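Local coordinates for protein Cas13d (uncultured Ruminococcus sp, PDB 6IV9) that binds CRISPR RNA and, through its two HEPN domains, probably matures that RNA and cleaves the RNA targets it specifies, at residues A[426-429]-A[430-434]; A[437-440]-A[441-445]. The protein carries 2 engineered substitutions. All blocks are in the same frame, centred on the assembly; numbering follows the deposited sequence.

The two contacts sit on consecutive helices, 420-432 and 436-464, joined by a short loop, and their centres are about 10 Å apart. Side chains pack between them: Leu-430 CD2 lies 3.6 Å from Tyr-443 CE2, and Leu-426 CD1 comes equally near Ile-442 CG2 at 3.6 Å. Met-434 N, at the end of contact 1, is hydrogen-bonded to the carboxylate of Glu-438 in contact 2, which ties the loop to the second helix. Both helices face the same run of bound RNA and divide the work. Contact 1 reaches the base of C30 of chain B, contact 2 holds the phosphates of U31 and C32, and U31 touches both.

Contact 1. Residues A[426-429]-A[430-434]. With nucleotides of chain B.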
ATOM      1  N   LEU A 426      13.224  26.346   0.459  1.00 30.02           N
ATOM      2  CA  LEU A 426      12.080  25.790  -0.298  1.00 26.70           C
ATOM      3  C   LEU A 426      11.119  25.063   0.651  1.00 24.35           C
ATOM      4  O   LEU A 426       9.933  25.274   0.555  1.00 27.91           O
ATOM      5  CB  LEU A 426      12.642  24.857  -1.359  1.00 29.95           C
ATOM      6  CG  LEU A 426      11.611  24.248  -2.284  1.00 28.46           C
ATOM      7  CD1 LEU A 426      10.685  25.308  -2.809  1.00 31.16           C
ATOM      8  CD2 LEU A 426      12.285  23.509  -3.410  1.00 32.42           C
ATOM      9  N   VAL A 427      11.650  24.274   1.571  1.00 26.85           N
ATOM     10  CA  VAL A 427      10.790  23.551   2.543  1.00 27.50           C
ATOM     11  C   VAL A 427      10.023  24.574   3.379  1.00 30.43           C
ATOM     12  O   VAL A 427       8.849  24.413   3.542  1.00 27.22           O
ATOM     13  CB  VAL A 427      11.628  22.627   3.437  1.00 25.06           C
ATOM     14  CG1 VAL A 427      10.812  22.068   4.580  1.00 27.41           C
ATOM     15  CG2 VAL A 427      12.261  21.511   2.636  1.00 28.28           C
ATOM     16  N   ARG A 428      10.688  25.629   3.825  1.00 27.86           N
ATOM     17  CA  ARG A 428       9.980  26.629   4.649  1.00 27.91           C
ATOM     18  C   ARG A 428       8.831  27.231   3.842  1.00 26.42           C
ATOM     19  O   ARG A 428       7.765  27.330   4.371  1.00 28.44           O
ATOM     20  CB  ARG A 428      10.971  27.694   5.112  1.00 30.10           C
ATOM     21  CG  ARG A 428      10.374  28.758   6.010  1.00 33.83           C
ATOM     22  CD  ARG A 428      11.447  29.633   6.612  1.00 37.20           C
ATOM     23  NE  ARG A 428      12.079  28.981   7.734  1.00 34.93           N
ATOM     24  CZ  ARG A 428      13.318  29.200   8.134  1.00 46.77           C
ATOM     25  NH1 ARG A 428      13.945  30.311   7.793  1.00 45.41           N
ATOM     26  NH2 ARG A 428      13.922  28.309   8.887  1.00 43.22           N
ATOM     27  N   LYS A 429       9.054  27.580   2.584  1.00 28.81           N
ATOM     28  CA  LYS A 429       7.964  28.190   1.789  1.00 26.39           C
ATOM     29  C   LYS A 429       6.812  27.199   1.638  1.00 27.12           C
ATOM     30  O   LYS A 429       5.696  27.622   1.724  1.00 25.70           O
ATOM     31  CB  LYS A 429       8.443  28.596   0.397  1.00 30.74           C
ATOM     32  CG  LYS A 429       9.334  29.821   0.347  1.00 36.76           C
ATOM     33  CD  LYS A 429       9.803  30.107  -1.038  1.00 43.14           C
ATOM     34  CE  LYS A 429      10.785  31.246  -1.103  1.00 50.85           C
ATOM     35  NZ  LYS A 429      12.161  30.750  -1.326  1.00 62.01           N
ATOM     36  N   LEU A 430       7.114  25.934   1.371  1.00 25.35           N
ATOM     37  CA  LEU A 430       6.064  24.902   1.212  1.00 25.04           C
ATOM     38  C   LEU A 430       5.312  24.726   2.533  1.00 23.90           C
ATOM     39  O   LEU A 430       4.117  24.623   2.511  1.00 24.60           O
ATOM     40  CB  LEU A 430       6.724  23.609   0.745  1.00 24.84           C
ATOM     41  CG  LEU A 430       7.318  23.698  -0.656  1.00 25.31           C
ATOM     42  CD1 LEU A 430       8.160  22.492  -0.983  1.00 28.19           C
ATOM     43  CD2 LEU A 430       6.243  23.905  -1.694  1.00 27.06           C
ATOM     44  N   ARG A 431       6.029  24.705   3.644  1.00 25.50           N
ATOM     45  CA  ARG A 431       5.363  24.564   4.959  1.00 25.90           C
ATOM     46  C   ARG A 431       4.447  25.767   5.209  1.00 27.66           C
ATOM     47  O   ARG A 431       3.388  25.582   5.757  1.00 26.01           O
ATOM     48  CB  ARG A 431       6.395  24.382   6.073  1.00 25.35           C
ATOM     49  CG  ARG A 431       7.013  22.997   6.107  1.00 24.19           C
ATOM     50  CD  ARG A 431       7.883  22.718   7.312  1.00 25.87           C
ATOM     51  NE  ARG A 431       8.033  21.299   7.555  1.00 25.27           N
ATOM     52  CZ  ARG A 431       9.087  20.718   8.100  1.00 27.56           C
ATOM     53  NH1 ARG A 431      10.208  21.375   8.284  1.00 26.69           N
ATOM     54  NH2 ARG A 431       9.019  19.462   8.461  1.00 28.97           N
ATOM     55  N   PHE A 432       4.902  26.962   4.842  1.00 27.04           N
ATOM     56  CA  PHE A 432       4.141  28.224   5.015  1.00 26.26           C
ATOM     57  C   PHE A 432       2.919  28.282   4.099  1.00 26.91           C
ATOM     58  O   PHE A 432       1.996  28.981   4.412  1.00 28.75           O
ATOM     59  CB  PHE A 432       5.042  29.432   4.792  1.00 26.46           C
ATOM     60  CG  PHE A 432       5.984  29.700   5.932  1.00 27.85           C
ATOM     61  CD1 PHE A 432       5.953  28.921   7.071  1.00 24.76           C
ATOM     62  CD2 PHE A 432       6.892  30.738   5.865  1.00 28.45           C
ATOM     63  CE1 PHE A 432       6.813  29.174   8.119  1.00 28.54           C
ATOM     64  CE2 PHE A 432       7.746  30.990   6.922  1.00 28.77           C
ATOM     65  CZ  PHE A 432       7.710  30.204   8.039  1.00 29.65           C
ATOM     66  N   SER A 433       2.950  27.565   2.985  1.00 27.01           N
ATOM     67  CA  SER A 433       1.841  27.653   2.008  1.00 28.13           C
ATOM     68  C   SER A 433       0.519  27.206   2.638  1.00 32.03           C
ATOM     69  O   SER A 433       0.521  26.276   3.405  1.00 31.17           O
ATOM     70  CB  SER A 433       2.159  26.921   0.745  1.00 30.85           C
ATOM     71  OG  SER A 433       2.198  25.538   0.956  1.00 36.30           O
ATOM     72  N   MET A 434      -0.567  27.894   2.314  1.00 28.39           N
ATOM     73  CA  MET A 434      -1.869  27.573   2.939  1.00 33.93           C
ATOM     74  C   MET A 434      -2.813  26.874   1.965  1.00 34.24           C
ATOM     75  O   MET A 434      -3.832  26.420   2.402  1.00 36.74           O
ATOM     76  CB  MET A 434      -2.531  28.846   3.461  1.00 36.60           C
ATOM     77  CG  MET A 434      -1.771  29.466   4.583  1.00 35.84           C
ATOM     78  SD  MET A 434      -1.889  28.430   6.022  1.00 38.80           S
ATOM     79  CE  MET A 434      -3.623  28.596   6.411  1.00 36.35           C
TER
ATOM     80  P     U B  31       1.507  19.834   3.704  1.00 29.57           P
ATOM     81  OP1   U B  31       0.917  20.774   2.758  1.00 31.53           O
ATOM     82  OP2   U B  31       1.263  18.369   3.768  1.00 31.87           O
ATOM     83  O5'   U B  31       3.074  19.830   3.480  1.00 26.09           O
ATOM     84  C5'   U B  31       3.748  21.102   3.300  1.00 25.86           C
ATOM     85  C4'   U B  31       5.224  20.831   3.267  1.00 26.24           C
ATOM     86  O4'   U B  31       5.650  20.374   4.561  1.00 26.02           O
ATOM     87  C3'   U B  31       5.735  19.721   2.343  1.00 26.90           C
ATOM     88  O3'   U B  31       5.743  20.135   0.970  1.00 29.49           O
ATOM     89  C2'   U B  31       7.119  19.471   2.916  1.00 27.61           C
ATOM     90  O2'   U B  31       8.025  20.472   2.532  1.00 31.35           O
ATOM     91  C1'   U B  31       6.833  19.596   4.410  1.00 28.00           C
ATOM     92  N1    U B  31       6.555  18.275   4.952  1.00 28.98           N
ATOM     93  C2    U B  31       7.634  17.494   5.263  1.00 30.96           C
ATOM     94  O2    U B  31       8.783  17.860   5.077  1.00 34.55           O
ATOM     95  N3    U B  31       7.316  16.272   5.774  1.00 29.25           N
ATOM     96  C4    U B  31       6.048  15.764   5.995  1.00 28.27           C
ATOM     97  O4    U B  31       5.914  14.620   6.425  1.00 35.06           O
ATOM     98  C5    U B  31       4.993  16.641   5.642  1.00 30.39           C
ATOM     99  C6    U B  31       5.274  17.833   5.139  1.00 26.72           C
ATOM    100  P     C B  30      -1.387  16.960   7.063  1.00 27.69           P
ATOM    101  OP1   C B  30      -2.263  17.492   6.053  1.00 26.58           O
ATOM    102  OP2   C B  30      -0.632  15.712   6.856  1.00 25.43           O
ATOM    103  O5'   C B  30      -0.229  17.990   7.409  1.00 24.64           O
ATOM    104  C5'   C B  30      -0.508  19.391   7.527  1.00 23.89           C
ATOM    105  C4'   C B  30       0.782  20.167   7.456  1.00 22.02           C
ATOM    106  O4'   C B  30       1.648  19.838   8.571  1.00 25.23           O
ATOM    107  C3'   C B  30       1.685  19.975   6.258  1.00 23.87           C
ATOM    108  O3'   C B  30       1.156  20.617   5.113  1.00 27.22           O
ATOM    109  C2'   C B  30       2.965  20.646   6.768  1.00 25.19           C
ATOM    110  O2'   C B  30       2.920  22.065   6.669  1.00 25.88           O
ATOM    111  C1'   C B  30       2.969  20.186   8.225  1.00 22.82           C
ATOM    112  N1    C B  30       3.844  19.037   8.477  1.00 23.53           N
ATOM    113  C2    C B  30       5.203  19.301   8.447  1.00 25.04           C
ATOM    114  O2    C B  30       5.573  20.465   8.229  1.00 24.43           O
ATOM    115  N3    C B  30       6.077  18.291   8.656  1.00 22.88           N
ATOM    116  C4    C B  30       5.630  17.074   8.968  1.00 26.46           C
ATOM    117  N4    C B  30       6.526  16.151   9.274  1.00 26.05           N
ATOM    118  C5    C B  30       4.234  16.783   9.050  1.00 25.76           C
ATOM    119  C6    C B  30       3.386  17.810   8.872  1.00 24.41           C
TER
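Arg-431 lies alongside Val-427, one turn earlier on helix 420-432, and both side chains run out toward the RNA. Arg-431 CB and CG rise past the Val-427 carbonyl, with Arg-431 CG 3.3 Å from O4' of the U31 ribose of chain B. The chain is extended from CG to NE (chi3 159°), carrying CD past the O2 of C30. Arg-431 NE gives C30 O2 a weak, bent bond of 2.7 Å. Arg-431 NH2 bonds N3 of C30 at 3.2 Å and much straighter, while Arg-431 NH1 turns to the carbonyl of Gly-76 and has Val-427 CG1 at 3.8 Å. Arginine suits the place because one flat group supplies donors to a base edge and to a backbone oxygen. This is the C-terminal end of a helix presenting an arginine to the crRNA; taking N3 as an acceptor is consistent with a cytosine here, since the N3 of uracil carries a hydrogen. Leu-430 packs CB against U31 O3' at 3.6 Å. On another side of the helix Arg-428 lays its aliphatic CG over one face of the Phe-432 ring, 3.9 Å from the centroid, a CH-pi contact. Ser-433, the first residue to leave helical geometry, turns OG back to Leu-430 O at 2.6 Å.

Contact 2. Residues A[437-440]-A[441-445]; sequences DEKE and GIYAD. With nucleotides of chain B.
Four successive i to i+4 bonds, from Gly-441 N to Asp-437 O through Ala-444 N to Glu-440 O, make 437-445 a regular helix and set Lys-439 and Tyr-443 one turn apart, pointing the same way. Lys-439 CG packs 4.0 Å from Tyr-443 CE2, the two side chains lying side by side. Lys-439 CG stands opposite the backbone N (chi1 -175°) and the chain bends about the CG-CD bond (chi3 -86°), which brings NZ between two phosphates of chain B: Lys-439 NZ bonds OP1 of U31 at 3.1 Å and OP2 of C32 at 3.2 Å. A long, flexible amine fits this spot, since one positive charge can bridge neighbouring phosphates and would be expected to offset their mutual repulsion. Tyr-443 completes the grip. Its OH donates to OP1 of C32 at 2.7 Å, and that oxygen lies in the plane of the ring, at its edge. The same hydroxyl oxygen has Ser-375 N as a second partner, so it is gripped from both the protein and the RNA. A phenylalanine in its place would keep the ring but would probably leave OP1 of C32 and Ser-375 N without this mate. Glu-440 turns aside to form a salt bridge with Lys-378 on helix 376-386, whose side chains also touch Tyr-443. With donors spaced i and i+4 on one face, these two residues of the helix bind phosphates and not bases, a mode of nucleic-acid binding that depends little on sequence and here probably helps to fix consecutive crRNA phosphates.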
ATOM      1  N   ASP A 437      -2.895  25.692  -4.563  1.00 45.78           N
ATOM      2  CA  ASP A 437      -2.495  26.641  -5.631  1.00 49.17           C
ATOM      3  C   ASP A 437      -1.210  27.363  -5.229  1.00 45.64           C
ATOM      4  O   ASP A 437      -0.346  27.530  -6.079  1.00 40.24           O
ATOM      5  CB  ASP A 437      -3.622  27.614  -5.972  1.00 60.75           C
ATOM      6  CG  ASP A 437      -4.692  26.999  -6.855  1.00 74.34           C
ATOM      7  OD1 ASP A 437      -4.848  25.765  -6.817  1.00 79.51           O
ATOM      8  OD2 ASP A 437      -5.367  27.759  -7.568  1.00 78.82           O
ATOM      9  N   GLU A 438      -1.110  27.779  -3.972  1.00 40.54           N
ATOM     10  CA  GLU A 438       0.117  28.455  -3.497  1.00 40.83           C
ATOM     11  C   GLU A 438       1.290  27.485  -3.612  1.00 34.04           C
ATOM     12  O   GLU A 438       2.337  27.897  -4.033  1.00 35.41           O
ATOM     13  CB  GLU A 438      -0.027  28.844  -2.034  1.00 39.70           C
ATOM     14  CG  GLU A 438      -0.735  30.151  -1.850  1.00 51.34           C
ATOM     15  CD  GLU A 438      -1.082  30.477  -0.415  1.00 59.11           C
ATOM     16  OE1 GLU A 438      -2.174  31.002  -0.205  1.00 58.89           O
ATOM     17  OE2 GLU A 438      -0.255  30.219   0.465  1.00 46.37           O
ATOM     18  N   LYS A 439       1.081  26.230  -3.247  1.00 32.77           N
ATOM     19  CA  LYS A 439       2.170  25.232  -3.303  1.00 31.98           C
ATOM     20  C   LYS A 439       2.640  25.050  -4.742  1.00 30.49           C
ATOM     21  O   LYS A 439       3.825  25.045  -4.961  1.00 32.42           O
ATOM     22  CB  LYS A 439       1.695  23.913  -2.704  1.00 35.80           C
ATOM     23  CG  LYS A 439       2.770  22.860  -2.591  1.00 42.43           C
ATOM     24  CD  LYS A 439       2.225  21.552  -2.126  1.00 47.71           C
ATOM     25  CE  LYS A 439       2.164  21.478  -0.626  1.00 50.32           C
ATOM     26  NZ  LYS A 439       1.554  20.205  -0.194  1.00 56.60           N
ATOM     27  N   GLU A 440       1.711  24.961  -5.688  1.00 35.32           N
ATOM     28  CA  GLU A 440       2.085  24.809  -7.117  1.00 38.39           C
ATOM     29  C   GLU A 440       2.896  26.030  -7.552  1.00 38.31           C
ATOM     30  O   GLU A 440       3.864  25.855  -8.260  1.00 41.03           O
ATOM     31  CB  GLU A 440       0.843  24.653  -7.982  1.00 44.84           C
ATOM     32  CG  GLU A 440       0.139  23.334  -7.776  1.00 51.09           C
ATOM     33  CD  GLU A 440       1.061  22.134  -7.783  1.00 62.39           C
ATOM     34  OE1 GLU A 440       1.454  21.711  -8.872  1.00 58.92           O
ATOM     35  OE2 GLU A 440       1.392  21.640  -6.693  1.00 68.43           O
ATOM     36  N   GLY A 441       2.503  27.215  -7.102  1.00 35.70           N
ATOM     37  CA  GLY A 441       3.213  28.459  -7.429  1.00 35.61           C
ATOM     38  C   GLY A 441       4.629  28.431  -6.902  1.00 35.66           C
ATOM     39  O   GLY A 441       5.507  28.930  -7.560  1.00 36.13           O
ATOM     40  N   ILE A 442       4.824  27.879  -5.716  1.00 32.18           N
ATOM     41  CA  ILE A 442       6.187  27.806  -5.134  1.00 30.41           C
ATOM     42  C   ILE A 442       7.062  26.895  -6.002  1.00 31.10           C
ATOM     43  O   ILE A 442       8.190  27.243  -6.254  1.00 32.40           O
ATOM     44  CB  ILE A 442       6.107  27.386  -3.661  1.00 32.06           C
ATOM     45  CG1 ILE A 442       5.509  28.505  -2.811  1.00 33.15           C
ATOM     46  CG2 ILE A 442       7.462  26.960  -3.155  1.00 35.52           C
ATOM     47  CD1 ILE A 442       4.823  28.044  -1.569  1.00 34.88           C
ATOM     48  N   TYR A 443       6.529  25.761  -6.435  1.00 31.96           N
ATOM     49  CA  TYR A 443       7.290  24.833  -7.298  1.00 30.01           C
ATOM     50  C   TYR A 443       7.599  25.527  -8.628  1.00 32.94           C
ATOM     51  O   TYR A 443       8.694  25.401  -9.129  1.00 33.13           O
ATOM     52  CB  TYR A 443       6.502  23.542  -7.494  1.00 30.10           C
ATOM     53  CG  TYR A 443       6.736  22.518  -6.417  1.00 28.71           C
ATOM     54  CD1 TYR A 443       7.825  21.680  -6.473  1.00 29.89           C
ATOM     55  CD2 TYR A 443       5.895  22.410  -5.328  1.00 29.41           C
ATOM     56  CE1 TYR A 443       8.067  20.741  -5.495  1.00 31.04           C
ATOM     57  CE2 TYR A 443       6.123  21.478  -4.333  1.00 27.07           C
ATOM     58  CZ  TYR A 443       7.212  20.637  -4.420  1.00 30.10           C
ATOM     59  OH  TYR A 443       7.469  19.714  -3.469  1.00 27.07           O
ATOM     60  N   ALA A 444       6.615  26.237  -9.164  1.00 31.87           N
ATOM     61  CA  ALA A 444       6.802  26.943 -10.445  1.00 36.23           C
ATOM     62  C   ALA A 444       7.888  28.019 -10.307  1.00 37.33           C
ATOM     63  O   ALA A 444       8.750  28.071 -11.161  1.00 42.15           O
ATOM     64  CB  ALA A 444       5.485  27.510 -10.882  1.00 37.39           C
ATOM     65  N   ASP A 445       7.871  28.814  -9.244  1.00 36.35           N
ATOM     66  CA  ASP A 445       8.899  29.870  -9.071  1.00 41.68           C
ATOM     67  C   ASP A 445      10.279  29.221  -8.954  1.00 39.52           C
ATOM     68  O   ASP A 445      11.207  29.726  -9.542  1.00 36.60           O
ATOM     69  CB  ASP A 445       8.605  30.760  -7.867  1.00 44.33           C
ATOM     70  CG  ASP A 445       7.347  31.588  -8.019  1.00 50.78           C
ATOM     71  OD1 ASP A 445       6.899  31.762  -9.145  1.00 52.88           O
ATOM     72  OD2 ASP A 445       6.823  32.026  -7.004  1.00 54.96           O
TER
ATOM     73  P     C B  32       5.460  19.110  -0.174  1.00 27.72           P
ATOM     74  OP1   C B  32       5.676  19.748  -1.511  1.00 28.55           O
ATOM     75  OP2   C B  32       4.176  18.471   0.094  1.00 25.56           O
ATOM     76  O5'   C B  32       6.665  18.134   0.090  1.00 26.17           O
ATOM     77  C5'   C B  32       6.684  16.751  -0.290  1.00 24.93           C
ATOM     78  C4'   C B  32       7.840  16.081   0.368  1.00 24.63           C
ATOM     79  O4'   C B  32       7.612  16.040   1.792  1.00 26.84           O
ATOM     80  C3'   C B  32       8.014  14.630  -0.020  1.00 25.29           C
ATOM     81  O3'   C B  32       8.772  14.514  -1.218  1.00 27.71           O
ATOM     82  C2'   C B  32       8.752  14.073   1.175  1.00 25.42           C
ATOM     83  O2'   C B  32      10.137  14.341   1.153  1.00 28.30           O
ATOM     84  C1'   C B  32       8.059  14.801   2.316  1.00 26.49           C
ATOM     85  N1    C B  32       6.889  14.068   2.848  1.00 26.01           N
ATOM     86  C2    C B  32       7.105  12.887   3.554  1.00 28.77           C
ATOM     87  O2    C B  32       8.257  12.458   3.658  1.00 28.63           O
ATOM     88  N3    C B  32       6.052  12.240   4.095  1.00 30.31           N
ATOM     89  C4    C B  32       4.822  12.742   3.966  1.00 29.91           C
ATOM     90  N4    C B  32       3.814  12.077   4.535  1.00 31.00           N
ATOM     91  C5    C B  32       4.579  13.985   3.314  1.00 29.82           C
ATOM     92  C6    C B  32       5.634  14.609   2.769  1.00 28.22           C
ATOM     93  P     U B  31       1.507  19.834   3.704  1.00 29.57           P
ATOM     94  OP1   U B  31       0.917  20.774   2.758  1.00 31.53           O
ATOM     95  OP2   U B  31       1.263  18.369   3.768  1.00 31.87           O
ATOM     96  O5'   U B  31       3.074  19.830   3.480  1.00 26.09           O
ATOM     97  C5'   U B  31       3.748  21.102   3.300  1.00 25.86           C
ATOM     98  C4'   U B  31       5.224  20.831   3.267  1.00 26.24           C
ATOM     99  O4'   U B  31       5.650  20.374   4.561  1.00 26.02           O
ATOM    100  C3'   U B  31       5.735  19.721   2.343  1.00 26.90           C
ATOM    101  O3'   U B  31       5.743  20.135   0.970  1.00 29.49           O
ATOM    102  C2'   U B  31       7.119  19.471   2.916  1.00 27.61           C
ATOM    103  O2'   U B  31       8.025  20.472   2.532  1.00 31.35           O
ATOM    104  C1'   U B  31       6.833  19.596   4.410  1.00 28.00           C
ATOM    105  N1    U B  31       6.555  18.275   4.952  1.00 28.98           N
ATOM    106  C2    U B  31       7.634  17.494   5.263  1.00 30.96           C
ATOM    107  O2    U B  31       8.783  17.860   5.077  1.00 34.55           O
ATOM    108  N3    U B  31       7.316  16.272   5.774  1.00 29.25           N
ATOM    109  C4    U B  31       6.048  15.764   5.995  1.00 28.27           C
ATOM    110  O4    U B  31       5.914  14.620   6.425  1.00 35.06           O
ATOM    111  C5    U B  31       4.993  16.641   5.642  1.00 30.39           C
ATOM    112  C6    U B  31       5.274  17.833   5.139  1.00 26.72           C
TER